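Local structure of methyl-coenzyme M reductase subunit beta (1E6Y) at residues E[83-88]-E[132-137]; E[42-47]-E[108-113]; E[19-24]-E[228-233]; E[214-219]-E[383-388]. The protein forms part of methyl-coenzyme M reductase I, which uses coenzyme B to reduce methyl-coenzyme M to methane, the final step of methanogenesis, with the nickel porphinoid F430 as cofactor. One frame throughout, in Å; residues are numbered along the deposited sequence.

Contact 1. Residues E[83-88]-E[132-137]; sequences ENVKKL and AAVTQT
Asn84 and Thr137 make the one polar link between these two helices. Asn84 ND2 donates to Thr137 OG1 at 2.8 Å, with a nearly straight N-H...O angle of 165°. The hydroxyl oxygen lies almost in the amide plane of Asn84, and the two side chains run alongside each other, pointing opposite ways. CG of Asn84 sits anti to its own N (chi1 -163°), which carries the amide across to the threonine. Thr137 OG1 also donates to Ala133 O, one turn back, at 2.8 Å. That carbonyl takes the backbone N of Thr137 as well, and the two donors approach from opposite faces of its plane. The hydroxyl proton is thus committed to the helix, which leaves the oxygen to accept from Asn84. A valine in place of Thr137 would probably leave the Asn84 amide without its acceptor and free to turn.

Leu88 CD1 sits by two oxygens, 3.4 Å from Ala133 O and 3.5 Å from Thr137 OG1, and also meets CB and CG of Gln136. Apolar pairs complete the contact. Leu88 CB rests on Ala133 CB at 3.8 Å. Val85 divides its branches: CG1 meets Ala133 CB, and CG2 reaches Val134 CG2 at 4.0 Å. The small Ala133 lets the backbones come close, with Val85 CA and Ala133 CA 5.1 Å apart.

Further out, Ile110 of strand 107-111 packs on Val85 and Val134. Leu88 also packs on Gly227 of the second copy of this subunit. The axes of segments 83-88 and 132-137 come within 8.6 Å, at 127° between their chain directions. Their helices, 78-89 and 125-141, pack together on one face of a four-stranded antiparallel sheet, as in layered alpha/beta packing.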
loop_
_atom_site.group_PDB
_atom_site.type_symbol
_atom_site.label_atom_id
_atom_site.label_comp_id
_atom_site.label_asym_id
_atom_site.label_seq_id
_atom_site.Cartn_x
_atom_site.Cartn_y
_atom_site.Cartn_z
ATOM N N GLU E 83 14.876 -19.807 -30.465
ATOM C CA GLU E 83 16.078 -19.308 -31.136
ATOM C C GLU E 83 16.126 -17.788 -31.110
ATOM O O GLU E 83 17.155 -17.193 -30.783
ATOM C CB GLU E 83 16.109 -19.760 -32.598
ATOM C CG GLU E 83 16.327 -21.241 -32.825
ATOM C CD GLU E 83 16.160 -21.625 -34.289
ATOM O OE1 GLU E 83 16.730 -20.925 -35.161
ATOM O OE2 GLU E 83 15.441 -22.613 -34.570
ATOM N N ASN E 84 15.023 -17.172 -31.523
ATOM C CA ASN E 84 14.961 -15.723 -31.653
ATOM C C ASN E 84 14.946 -15.045 -30.290
ATOM O O ASN E 84 15.546 -13.982 -30.114
ATOM C CB ASN E 84 13.723 -15.314 -32.452
ATOM C CG ASN E 84 13.817 -13.899 -32.974
ATOM O OD1 ASN E 84 14.595 -13.610 -33.885
ATOM N ND2 ASN E 84 13.059 -12.991 -32.365
ATOM N N VAL E 85 14.291 -15.680 -29.322
ATOM C CA VAL E 85 14.293 -15.195 -27.946
ATOM C C VAL E 85 15.714 -15.174 -27.379
ATOM O O VAL E 85 16.131 -14.177 -26.797
ATOM C CB VAL E 85 13.359 -16.059 -27.050
ATOM C CG1 VAL E 85 13.628 -15.800 -25.569
ATOM C CG2 VAL E 85 11.906 -15.740 -27.372
ATOM N N LYS E 86 16.492 -16.216 -27.660
ATOM C CA LYS E 86 17.884 -16.260 -27.220
ATOM C C LYS E 86 18.706 -15.122 -27.826
ATOM O O LYS E 86 19.538 -14.525 -27.142
ATOM C CB LYS E 86 18.530 -17.606 -27.571
ATOM C CG LYS E 86 20.007 -17.669 -27.202
ATOM C CD LYS E 86 20.560 -19.080 -27.190
ATOM C CE LYS E 86 21.990 -19.080 -26.659
ATOM N NZ LYS E 86 22.568 -20.450 -26.563
ATOM N N LYS E 87 18.452 -14.808 -29.094
ATOM C CA LYS E 87 19.156 -13.722 -29.775
ATOM C C LYS E 87 18.876 -12.363 -29.134
ATOM O O LYS E 87 19.752 -11.500 -29.083
ATOM C CB LYS E 87 18.768 -13.673 -31.256
ATOM C CG LYS E 87 19.336 -14.809 -32.095
ATOM C CD LYS E 87 18.893 -14.689 -33.546
ATOM C CE LYS E 87 19.285 -15.920 -34.347
ATOM N NZ LYS E 87 18.773 -15.859 -35.745
ATOM N N LEU E 88 17.653 -12.186 -28.642
ATOM C CA LEU E 88 17.235 -10.929 -28.028
ATOM C C LEU E 88 17.632 -10.835 -26.556
ATOM O O LEU E 88 17.892 -9.745 -26.047
ATOM C CB LEU E 88 15.722 -10.759 -28.163
ATOM C CG LEU E 88 15.209 -10.556 -29.589
ATOM C CD1 LEU E 88 13.703 -10.684 -29.617
ATOM C CD2 LEU E 88 15.646 -9.192 -30.101
ATOM N N ALA E 132 10.029 -9.167 -22.890
ATOM C CA ALA E 132 10.281 -8.286 -24.029
ATOM C C ALA E 132 10.754 -9.084 -25.243
ATOM O O ALA E 132 10.307 -8.840 -26.365
ATOM C CB ALA E 132 11.314 -7.233 -23.661
ATOM N N ALA E 133 11.601 -10.082 -24.998
ATOM C CA ALA E 133 12.128 -10.933 -26.062
ATOM C C ALA E 133 11.023 -11.760 -26.711
ATOM O O ALA E 133 10.923 -11.814 -27.939
ATOM C CB ALA E 133 13.214 -11.843 -25.510
ATOM N N VAL E 134 10.165 -12.356 -25.885
ATOM C CA VAL E 134 9.021 -13.121 -26.380
ATOM C C VAL E 134 8.032 -12.225 -27.130
ATOM O O VAL E 134 7.594 -12.565 -28.228
ATOM C CB VAL E 134 8.293 -13.850 -25.220
ATOM C CG1 VAL E 134 7.048 -14.558 -25.731
ATOM C CG2 VAL E 134 9.228 -14.853 -24.572
ATOM N N THR E 135 7.759 -11.043 -26.578
ATOM C CA THR E 135 6.842 -10.086 -27.200
ATOM C C THR E 135 7.338 -9.647 -28.582
ATOM O O THR E 135 6.584 -9.691 -29.557
ATOM C CB THR E 135 6.646 -8.835 -26.308
ATOM O OG1 THR E 135 6.116 -9.232 -25.037
ATOM C CG2 THR E 135 5.683 -7.853 -26.961
ATOM N N GLN E 136 8.613 -9.265 -28.666
ATOM C CA GLN E 136 9.222 -8.861 -29.932
ATOM C C GLN E 136 9.243 -10.005 -30.948
ATOM O O GLN E 136 8.957 -9.794 -32.132
ATOM C CB GLN E 136 10.648 -8.356 -29.699
ATOM C CG GLN E 136 11.391 -7.965 -30.976
ATOM C CD GLN E 136 10.858 -6.687 -31.604
ATOM O OE1 GLN E 136 10.849 -5.631 -30.970
ATOM N NE2 GLN E 136 10.455 -6.767 -32.868
ATOM N N THR E 137 9.548 -11.212 -30.475
ATOM C CA THR E 137 9.624 -12.388 -31.339
ATOM C C THR E 137 8.274 -12.721 -31.972
ATOM O O THR E 137 8.199 -12.995 -33.171
ATOM C CB THR E 137 10.147 -13.618 -30.559
ATOM O OG1 THR E 137 11.493 -13.375 -30.132
ATOM C CG2 THR E 137 10.119 -14.873 -31.436
#

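Contact 2. Residues E[42-47]-E[108-113]; sequences VAVNLA and LLIQSP
Val42 and Ile110 form an antiparallel hydrogen-bonded pair. Val42 N donates to Ile110 O, and Ile110 N returns a bond of 2.9 Å to Val42 O, which it meets nearly along the C=O axis. Val44 and Leu108 pair in the same way. Val44 N gives to Leu108 O at 3.0 Å, and Leu108 N gives to Val44 O at 2.9 Å. Between them, Ala43 and Leu109 are a non-hydrogen-bonded pair with CA atoms 4.9 Å apart. Here Ala43 CA makes a C-H...O contact of 3.3 Å with Leu108 O.

These strands are the two inner ones of a four-stranded antiparallel sheet, in the order 98-102, 107-111, 41-45, 171-172. Its two faces are both covered. Val42, Val44, Leu108 and Ile110 face helices 78-89 and 125-141. Ala43 and Leu109 face helix 405-416.

The apolar contacts lie mostly on the first of these faces. Val44 CG2 touches Ile110 CD1 at 3.5 Å, tighter than usual for two carbons. CG2 of Val42 stands between its own N and carbonyl carbon and meets Ile110 CB at 4.0 Å. Past the strand, Asn45 N-caps helix 46-55 through Gly48 N. In that helix's first turn, Leu46 crosses Leu108 and sets CD1 3.6 Å from Leu108 CG. An alanine at Leu46 would probably open a gap beside Leu108 and leave its branched end less firmly held.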
loop_
_atom_site.group_PDB
_atom_site.type_symbol
_atom_site.label_atom_id
_atom_site.label_comp_id
_atom_site.label_asym_id
_atom_site.label_seq_id
_atom_site.Cartn_x
_atom_site.Cartn_y
_atom_site.Cartn_z
ATOM N N VAL E 42 13.637 -17.170 -15.881
ATOM C CA VAL E 42 12.178 -17.205 -15.818
ATOM C C VAL E 42 11.603 -18.293 -16.721
ATOM O O VAL E 42 12.279 -18.798 -17.615
ATOM C CB VAL E 42 11.534 -15.847 -16.224
ATOM C CG1 VAL E 42 11.963 -14.752 -15.263
ATOM C CG2 VAL E 42 11.895 -15.486 -17.669
ATOM N N ALA E 43 10.364 -18.680 -16.439
ATOM C CA ALA E 43 9.609 -19.590 -17.288
ATOM C C ALA E 43 8.570 -18.793 -18.063
ATOM O O ALA E 43 7.995 -17.835 -17.544
ATOM C CB ALA E 43 8.923 -20.650 -16.437
ATOM N N VAL E 44 8.358 -19.171 -19.318
ATOM C CA VAL E 44 7.313 -18.561 -20.132
ATOM C C VAL E 44 6.372 -19.646 -20.636
ATOM O O VAL E 44 6.815 -20.678 -21.137
ATOM C CB VAL E 44 7.907 -17.795 -21.341
ATOM C CG1 VAL E 44 6.791 -17.252 -22.226
ATOM C CG2 VAL E 44 8.783 -16.658 -20.853
ATOM N N ASN E 45 5.078 -19.434 -20.436
ATOM C CA ASN E 45 4.070 -20.396 -20.853
ATOM C C ASN E 45 3.598 -20.074 -22.272
ATOM O O ASN E 45 2.715 -19.237 -22.471
ATOM C CB ASN E 45 2.891 -20.365 -19.872
ATOM C CG ASN E 45 1.915 -21.505 -20.093
ATOM O OD1 ASN E 45 1.960 -22.192 -21.114
ATOM N ND2 ASN E 45 1.013 -21.701 -19.139
ATOM N N LEU E 46 4.202 -20.737 -23.253
ATOM C CA LEU E 46 3.888 -20.510 -24.661
ATOM C C LEU E 46 2.469 -20.943 -25.002
ATOM O O LEU E 46 1.780 -20.279 -25.779
ATOM C CB LEU E 46 4.879 -21.262 -25.550
ATOM C CG LEU E 46 6.346 -20.844 -25.469
ATOM C CD1 LEU E 46 7.144 -21.624 -26.503
ATOM C CD2 LEU E 46 6.477 -19.347 -25.707
ATOM N N ALA E 47 2.046 -22.071 -24.438
ATOM C CA ALA E 47 0.670 -22.532 -24.594
ATOM C C ALA E 47 -0.301 -21.492 -24.037
ATOM O O ALA E 47 -1.317 -21.183 -24.663
ATOM C CB ALA E 47 0.479 -23.872 -23.887
ATOM N N LEU E 108 8.964 -22.294 -22.166
ATOM C CA LEU E 108 10.394 -22.037 -22.328
ATOM C C LEU E 108 11.053 -21.771 -20.982
ATOM O O LEU E 108 10.454 -21.155 -20.101
ATOM C CB LEU E 108 10.632 -20.816 -23.227
ATOM C CG LEU E 108 10.169 -20.829 -24.684
ATOM C CD1 LEU E 108 10.444 -19.465 -25.304
ATOM C CD2 LEU E 108 10.883 -21.929 -25.460
ATOM N N LEU E 109 12.296 -22.222 -20.841
ATOM C CA LEU E 109 13.201 -21.694 -19.829
ATOM C C LEU E 109 14.014 -20.575 -20.470
ATOM O O LEU E 109 14.645 -20.778 -21.508
ATOM C CB LEU E 109 14.146 -22.792 -19.326
ATOM C CG LEU E 109 15.314 -22.373 -18.423
ATOM C CD1 LEU E 109 14.797 -21.839 -17.092
ATOM C CD2 LEU E 109 16.234 -23.565 -18.198
ATOM N N ILE E 110 13.919 -19.375 -19.908
ATOM C CA ILE E 110 14.738 -18.260 -20.370
ATOM C C ILE E 110 15.695 -17.841 -19.270
ATOM O O ILE E 110 15.279 -17.295 -18.246
ATOM C CB ILE E 110 13.879 -17.038 -20.775
ATOM C CG1 ILE E 110 12.848 -17.442 -21.832
ATOM C CG2 ILE E 110 14.778 -15.923 -21.320
ATOM C CD1 ILE E 110 11.949 -16.310 -22.264
ATOM N N GLN E 111 16.967 -18.176 -19.449
ATOM C CA GLN E 111 18.009 -17.747 -18.528
ATOM C C GLN E 111 18.799 -16.610 -19.159
ATOM O O GLN E 111 19.465 -16.797 -20.181
ATOM C CB GLN E 111 18.944 -18.912 -18.195
ATOM C CG GLN E 111 18.213 -20.179 -17.787
ATOM C CD GLN E 111 19.127 -21.200 -17.151
ATOM O OE1 GLN E 111 19.821 -21.943 -17.843
ATOM N NE2 GLN E 111 19.123 -21.251 -15.824
ATOM N N SER E 112 18.619 -15.409 -18.616
ATOM C CA SER E 112 19.396 -14.249 -19.034
ATOM C C SER E 112 20.870 -14.499 -18.739
ATOM O O SER E 112 21.207 -15.225 -17.801
ATOM C CB SER E 112 18.929 -13.000 -18.280
ATOM O OG SER E 112 17.726 -12.492 -18.827
ATOM N N PRO E 113 21.769 -13.884 -19.524
ATOM C CA PRO E 113 23.192 -13.897 -19.169
ATOM C C PRO E 113 23.433 -13.221 -17.823
ATOM O O PRO E 113 22.703 -12.301 -17.448
ATOM C CB PRO E 113 23.848 -13.127 -20.313
ATOM C CG PRO E 113 22.767 -12.215 -20.808
ATOM C CD PRO E 113 21.500 -13.012 -20.683
#

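Contact 3. Residues E[19-24]-E[228-233]; sequences DIMSLA and MFERHQ
Met21 carries CG anti to its carbonyl carbon (chi1 -70°) and then bends at chi2 (-64°) and again at chi3, which swings SD and CE across to helix 228-241. Its SD comes to 3.7 Å from Glu230 OE1, and its methyl CE lies 4.0 Å from Arg231 CA. Glu230 answers with an extended chain: CG is anti to the backbone N (chi1 -179°), which sends the carboxylate toward the 3-10 turn. There OE2 lies 3.9 Å from Ala24 CB. Ile20 fills the other end of the contact, its CD1 4.2 Å from Arg231 CG. The turn is braced from within. Asp19 OD1 accepts from Met21 N at 2.9 Å, an Asx turn, and Asp19 O takes both N and OG of Ser22.

The two charged side chains find their polar partners beyond the contact. Glu230 forms a salt bridge with Arg27. Arg231 bridges to Asp2 and Asp295. The contact therefore joins the link after strand 13-19 to a helix of the C-terminal half, with the N-terminal end of the chain alongside. Across the two segments the touching is by van der Waals contact. The sulfur of Met21 and the methyl of Ala24 lie against the carboxylate of Glu230, whose charge is met by Arg27, while Arg231 offers its backbone and aliphatic stem.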
loop_
_atom_site.group_PDB
_atom_site.type_symbol
_atom_site.label_atom_id
_atom_site.label_comp_id
_atom_site.label_asym_id
_atom_site.label_seq_id
_atom_site.Cartn_x
_atom_site.Cartn_y
_atom_site.Cartn_z
ATOM N N ASP E 19 34.667 -26.821 6.423
ATOM C CA ASP E 19 34.528 -25.679 7.317
ATOM C C ASP E 19 33.185 -25.017 7.034
ATOM O O ASP E 19 32.867 -24.726 5.881
ATOM C CB ASP E 19 35.664 -24.684 7.070
ATOM C CG ASP E 19 35.804 -23.664 8.184
ATOM O OD1 ASP E 19 34.856 -22.888 8.412
ATOM O OD2 ASP E 19 36.879 -23.617 8.812
ATOM N N ILE E 20 32.407 -24.762 8.081
ATOM C CA ILE E 20 31.071 -24.199 7.900
ATOM C C ILE E 20 31.101 -22.796 7.291
ATOM O O ILE E 20 30.148 -22.383 6.632
ATOM C CB ILE E 20 30.267 -24.175 9.227
ATOM C CG1 ILE E 20 30.931 -23.250 10.244
ATOM C CG2 ILE E 20 30.138 -25.585 9.783
ATOM C CD1 ILE E 20 30.069 -22.970 11.451
ATOM N N MET E 21 32.230 -22.106 7.435
ATOM C CA MET E 21 32.409 -20.788 6.824
ATOM C C MET E 21 32.417 -20.860 5.299
ATOM O O MET E 21 32.039 -19.899 4.626
ATOM C CB MET E 21 33.710 -20.149 7.307
ATOM C CG MET E 21 33.688 -19.735 8.763
ATOM S SD MET E 21 32.477 -18.439 9.082
ATOM C CE MET E 21 31.987 -18.854 10.752
ATOM N N SER E 22 32.852 -21.996 4.760
ATOM C CA SER E 22 32.885 -22.193 3.316
ATOM C C SER E 22 31.484 -22.425 2.763
ATOM O O SER E 22 31.282 -22.424 1.551
ATOM C CB SER E 22 33.783 -23.382 2.963
ATOM O OG SER E 22 33.166 -24.604 3.320
ATOM N N LEU E 23 30.527 -22.648 3.662
ATOM C CA LEU E 23 29.132 -22.867 3.292
ATOM C C LEU E 23 28.324 -21.570 3.250
ATOM O O LEU E 23 27.154 -21.578 2.865
ATOM C CB LEU E 23 28.475 -23.845 4.275
ATOM C CG LEU E 23 29.108 -25.237 4.379
ATOM C CD1 LEU E 23 28.383 -26.056 5.439
ATOM C CD2 LEU E 23 29.053 -25.936 3.027
ATOM N N ALA E 24 28.936 -20.466 3.674
ATOM C CA ALA E 24 28.273 -19.164 3.661
ATOM C C ALA E 24 27.878 -18.782 2.239
ATOM O O ALA E 24 28.669 -18.937 1.307
ATOM C CB ALA E 24 29.189 -18.105 4.245
ATOM N N MET E 228 29.111 -12.837 15.494
ATOM C CA MET E 228 28.876 -14.145 16.104
ATOM C C MET E 228 27.684 -14.864 15.467
ATOM O O MET E 228 27.594 -16.093 15.507
ATOM C CB MET E 228 28.644 -13.993 17.613
ATOM C CG MET E 228 27.269 -13.448 17.990
ATOM S SD MET E 228 27.039 -13.263 19.772
ATOM C CE MET E 228 27.823 -11.663 20.019
ATOM N N PHE E 229 26.800 -14.100 14.835
ATOM C CA PHE E 229 25.597 -14.668 14.244
ATOM C C PHE E 229 25.877 -15.405 12.940
ATOM O O PHE E 229 25.063 -16.216 12.501
ATOM C CB PHE E 229 24.545 -13.578 14.036
ATOM C CG PHE E 229 24.022 -12.999 15.322
ATOM C CD1 PHE E 229 24.598 -11.857 15.867
ATOM C CD2 PHE E 229 23.026 -13.655 16.038
ATOM C CE1 PHE E 229 24.196 -11.379 17.113
ATOM C CE2 PHE E 229 22.613 -13.186 17.285
ATOM C CZ PHE E 229 23.200 -12.046 17.824
ATOM N N GLU E 230 27.058 -15.191 12.362
ATOM C CA GLU E 230 27.436 -15.959 11.182
ATOM C C GLU E 230 27.658 -17.428 11.523
ATOM O O GLU E 230 27.063 -18.299 10.888
ATOM C CB GLU E 230 28.686 -15.393 10.498
ATOM C CG GLU E 230 29.060 -16.203 9.254
ATOM C CD GLU E 230 30.135 -15.572 8.392
ATOM O OE1 GLU E 230 31.106 -15.014 8.939
ATOM O OE2 GLU E 230 30.037 -15.705 7.154
ATOM N N ARG E 231 28.490 -17.711 12.529
ATOM C CA ARG E 231 28.646 -19.104 12.978
ATOM C C ARG E 231 27.288 -19.704 13.337
ATOM O O ARG E 231 26.960 -20.824 12.980
ATOM C CB ARG E 231 29.584 -19.168 14.190
ATOM C CG ARG E 231 29.678 -20.556 14.831
ATOM C CD ARG E 231 30.560 -20.554 16.091
ATOM N NE ARG E 231 30.757 -21.958 16.481
ATOM C CZ ARG E 231 30.213 -22.585 17.519
ATOM N NH1 ARG E 231 30.479 -23.881 17.689
ATOM N NH2 ARG E 231 29.421 -21.969 18.391
ATOM N N HIS E 232 26.474 -18.914 14.034
ATOM C CA HIS E 232 25.144 -19.348 14.466
ATOM C C HIS E 232 24.280 -19.847 13.303
ATOM O O HIS E 232 23.731 -20.952 13.358
ATOM C CB HIS E 232 24.432 -18.198 15.182
ATOM C CG HIS E 232 23.164 -18.605 15.864
ATOM N ND1 HIS E 232 21.932 -18.551 15.243
ATOM C CD2 HIS E 232 22.932 -19.055 17.120
ATOM C CE1 HIS E 232 20.998 -18.948 16.088
ATOM N NE2 HIS E 232 21.577 -19.259 17.235
ATOM N N GLN E 233 24.202 -19.060 12.233
ATOM C CA GLN E 233 23.366 -19.418 11.091
ATOM C C GLN E 233 23.965 -20.543 10.249
ATOM O O GLN E 233 23.241 -21.397 9.739
ATOM C CB GLN E 233 23.107 -18.185 10.218
ATOM C CG GLN E 233 22.282 -17.104 10.915
ATOM C CD GLN E 233 21.001 -17.649 11.520
ATOM O OE1 GLN E 233 20.848 -17.689 12.740
ATOM N NE2 GLN E 233 20.080 -18.090 10.670
#

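Contact 4. Residues E[214-219]-E[383-388]; sequences YEQSGI and RGFAIP
The turn that leads into helix 387-395 packs against helix 204-221 deep inside the subunit, with Gly384 against Glu215. Glu215 OE2 lies 3.5 Å from Gly384 CA, and Glu215 CB is also close to that carbon. A side chain at Gly384 would clash with Gln216 NE2. The backbone there, at phi 90°, by itself calls for glycine.

Gln216 gives the direct polar link. Its NE2 donates to Arg383 O at 3.1 Å, with an N-H...O angle of 152°. It arrives in the carbonyl plane, on a lone pair. The chain bends at chi2 (-50°), which turns the amide toward the turn. NE2 also donates to water 2, which in turn donates to Gly384 O at 2.6 Å. Both hydrogens of the amide nitrogen are thus used. Gln233 NE2 of helix 228-241 probably hydrogen-bonds to both Gln216 OE1 and Arg383 O.

The turn 383-386 and the first residues of helix 387-395 lie against helix 204-221 in the C-terminal half of the subunit, and the Ile387 side chain is about 12 Å from bound coenzyme B. At the start of helix 387-395, water 1 accepts from Ile387 N and donates to Glu215 OE2 at 2.8 Å. The same oxygen forms a salt bridge with Arg189, which would probably favour the charged carboxylate.

Ile219 CD1 rests 3.7 Å from Arg383 CA. The Glu215 carboxylate lies across the Ile387 side chain, with OE2 3.8 Å from Ile387 CB. Within the turn, Arg383 O lies over the Phe385 ring centre, 3.5 Å above its plane, while the arginine's NE pairs with Asp345.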
loop_
_atom_site.group_PDB
_atom_site.type_symbol
_atom_site.label_atom_id
_atom_site.label_comp_id
_atom_site.label_asym_id
_atom_site.label_seq_id
_atom_site.Cartn_x
_atom_site.Cartn_y
_atom_site.Cartn_z
ATOM N N TYR E 214 18.204 -20.989 0.220
ATOM C CA TYR E 214 17.484 -19.749 -0.059
ATOM C C TYR E 214 17.249 -18.946 1.219
ATOM O O TYR E 214 17.506 -17.742 1.259
ATOM C CB TYR E 214 16.139 -20.045 -0.729
ATOM C CG TYR E 214 16.231 -20.460 -2.186
ATOM C CD1 TYR E 214 15.396 -21.456 -2.692
ATOM C CD2 TYR E 214 17.081 -19.795 -3.076
ATOM C CE1 TYR E 214 15.395 -21.775 -4.048
ATOM C CE2 TYR E 214 17.089 -20.111 -4.433
ATOM C CZ TYR E 214 16.242 -21.100 -4.910
ATOM O OH TYR E 214 16.228 -21.413 -6.249
ATOM N N GLU E 215 16.774 -19.622 2.262
ATOM C CA GLU E 215 16.463 -18.970 3.532
ATOM C C GLU E 215 17.688 -18.330 4.167
ATOM O O GLU E 215 17.647 -17.164 4.558
ATOM C CB GLU E 215 15.844 -19.972 4.508
ATOM C CG GLU E 215 14.348 -20.182 4.309
ATOM C CD GLU E 215 13.534 -18.961 4.698
ATOM O OE1 GLU E 215 13.325 -18.079 3.839
ATOM O OE2 GLU E 215 13.098 -18.887 5.863
ATOM N N GLN E 216 18.786 -19.075 4.235
ATOM C CA GLN E 216 20.005 -18.550 4.839
ATOM C C GLN E 216 20.679 -17.491 3.978
ATOM O O GLN E 216 21.267 -16.549 4.505
ATOM C CB GLN E 216 20.988 -19.682 5.157
ATOM C CG GLN E 216 20.508 -20.625 6.266
ATOM C CD GLN E 216 20.051 -19.896 7.523
ATOM O OE1 GLN E 216 20.579 -18.837 7.873
ATOM N NE2 GLN E 216 19.067 -20.465 8.209
ATOM N N SER E 217 20.519 -17.590 2.661
ATOM C CA SER E 217 20.946 -16.514 1.769
ATOM C C SER E 217 20.152 -15.245 2.062
ATOM O O SER E 217 20.705 -14.144 2.069
ATOM C CB SER E 217 20.761 -16.920 0.306
ATOM O OG SER E 217 21.660 -17.956 -0.048
ATOM N N GLY E 218 18.877 -15.424 2.402
ATOM C CA GLY E 218 18.051 -14.318 2.851
ATOM C C GLY E 218 18.509 -13.747 4.183
ATOM O O GLY E 218 18.712 -12.539 4.295
ATOM N N ILE E 219 18.716 -14.611 5.177
ATOM C CA ILE E 219 19.193 -14.174 6.491
ATOM C C ILE E 219 20.514 -13.408 6.370
ATOM O O ILE E 219 20.689 -12.365 6.998
ATOM C CB ILE E 219 19.388 -15.373 7.456
ATOM C CG1 ILE E 219 18.075 -16.152 7.605
ATOM C CG2 ILE E 219 19.868 -14.883 8.819
ATOM C CD1 ILE E 219 16.905 -15.318 8.111
ATOM N N ARG E 383 14.621 -17.506 11.939
ATOM C CA ARG E 383 15.755 -17.186 11.059
ATOM C C ARG E 383 16.141 -18.320 10.137
ATOM O O ARG E 383 17.293 -18.810 10.133
ATOM C CB ARG E 383 16.903 -16.687 11.935
ATOM C CG ARG E 383 16.588 -15.391 12.670
ATOM C CD ARG E 383 17.744 -14.963 13.546
ATOM N NE ARG E 383 17.775 -15.855 14.738
ATOM C CZ ARG E 383 18.684 -15.632 15.676
ATOM N NH1 ARG E 383 18.619 -16.478 16.724
ATOM N NH2 ARG E 383 19.613 -14.697 15.651
ATOM N N GLY E 384 15.174 -18.741 9.327
ATOM C CA GLY E 384 15.434 -19.710 8.279
ATOM C C GLY E 384 15.265 -21.160 8.686
ATOM O O GLY E 384 15.461 -22.050 7.861
ATOM N N PHE E 385 14.863 -21.409 9.931
ATOM C CA PHE E 385 14.843 -22.774 10.463
ATOM C C PHE E 385 13.479 -23.456 10.354
ATOM O O PHE E 385 13.349 -24.641 10.670
ATOM C CB PHE E 385 15.313 -22.783 11.922
ATOM C CG PHE E 385 16.682 -22.194 12.126
ATOM C CD1 PHE E 385 16.873 -21.135 13.010
ATOM C CD2 PHE E 385 17.774 -22.667 11.400
ATOM C CE1 PHE E 385 18.131 -20.552 13.170
ATOM C CE2 PHE E 385 19.037 -22.089 11.552
ATOM C CZ PHE E 385 19.215 -21.030 12.438
ATOM N N ALA E 386 12.477 -22.726 9.870
ATOM C CA ALA E 386 11.114 -23.248 9.809
ATOM C C ALA E 386 10.703 -23.659 8.393
ATOM O O ALA E 386 10.224 -24.773 8.176
ATOM C CB ALA E 386 10.134 -22.212 10.363
ATOM N N ILE E 387 10.916 -22.767 7.431
ATOM C CA ILE E 387 10.463 -22.980 6.060
ATOM C C ILE E 387 11.064 -24.205 5.350
ATOM O O ILE E 387 10.367 -24.877 4.586
ATOM C CB ILE E 387 10.683 -21.693 5.213
ATOM C CG1 ILE E 387 9.664 -20.630 5.637
ATOM C CG2 ILE E 387 10.544 -21.986 3.716
ATOM C CD1 ILE E 387 8.217 -21.044 5.409
ATOM N N PRO E 388 12.337 -24.552 5.636
ATOM C CA PRO E 388 12.877 -25.794 5.068
ATOM C C PRO E 388 12.074 -27.045 5.436
ATOM O O PRO E 388 11.876 -27.928 4.599
ATOM C CB PRO E 388 14.299 -25.844 5.620
ATOM C CG PRO E 388 14.664 -24.410 5.759
ATOM C CD PRO E 388 13.403 -23.742 6.253
HETATM O O HOH W 1 12.322 -20.364 8.056
HETATM O O HOH W 2 17.808 -22.537 6.760
#

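How the contacts relate
Contacts 1 and 2 build one layered unit: the helix pair of contact 1 lies on the sheet of contact 2, where Ile110 CD1 meets Val85 CG1 at 3.7 Å. Contacts 3 and 4 share a second neighbourhood, about 13 Å apart between centres. Gln233 of contact 3 probably bonds to Gln216 and Arg383 of contact 4. Contacts 2 and 4 are wholly buried, yet one relies on backbone bonds and aliphatic side chains, the other on an amide, a carboxylate and two waters. Contact 1 is also mostly buried, with a single hydrogen bond between its two helices. Contact 3 is only partly buried. Contacts 1 and 3 both touch the second copy of the subunit.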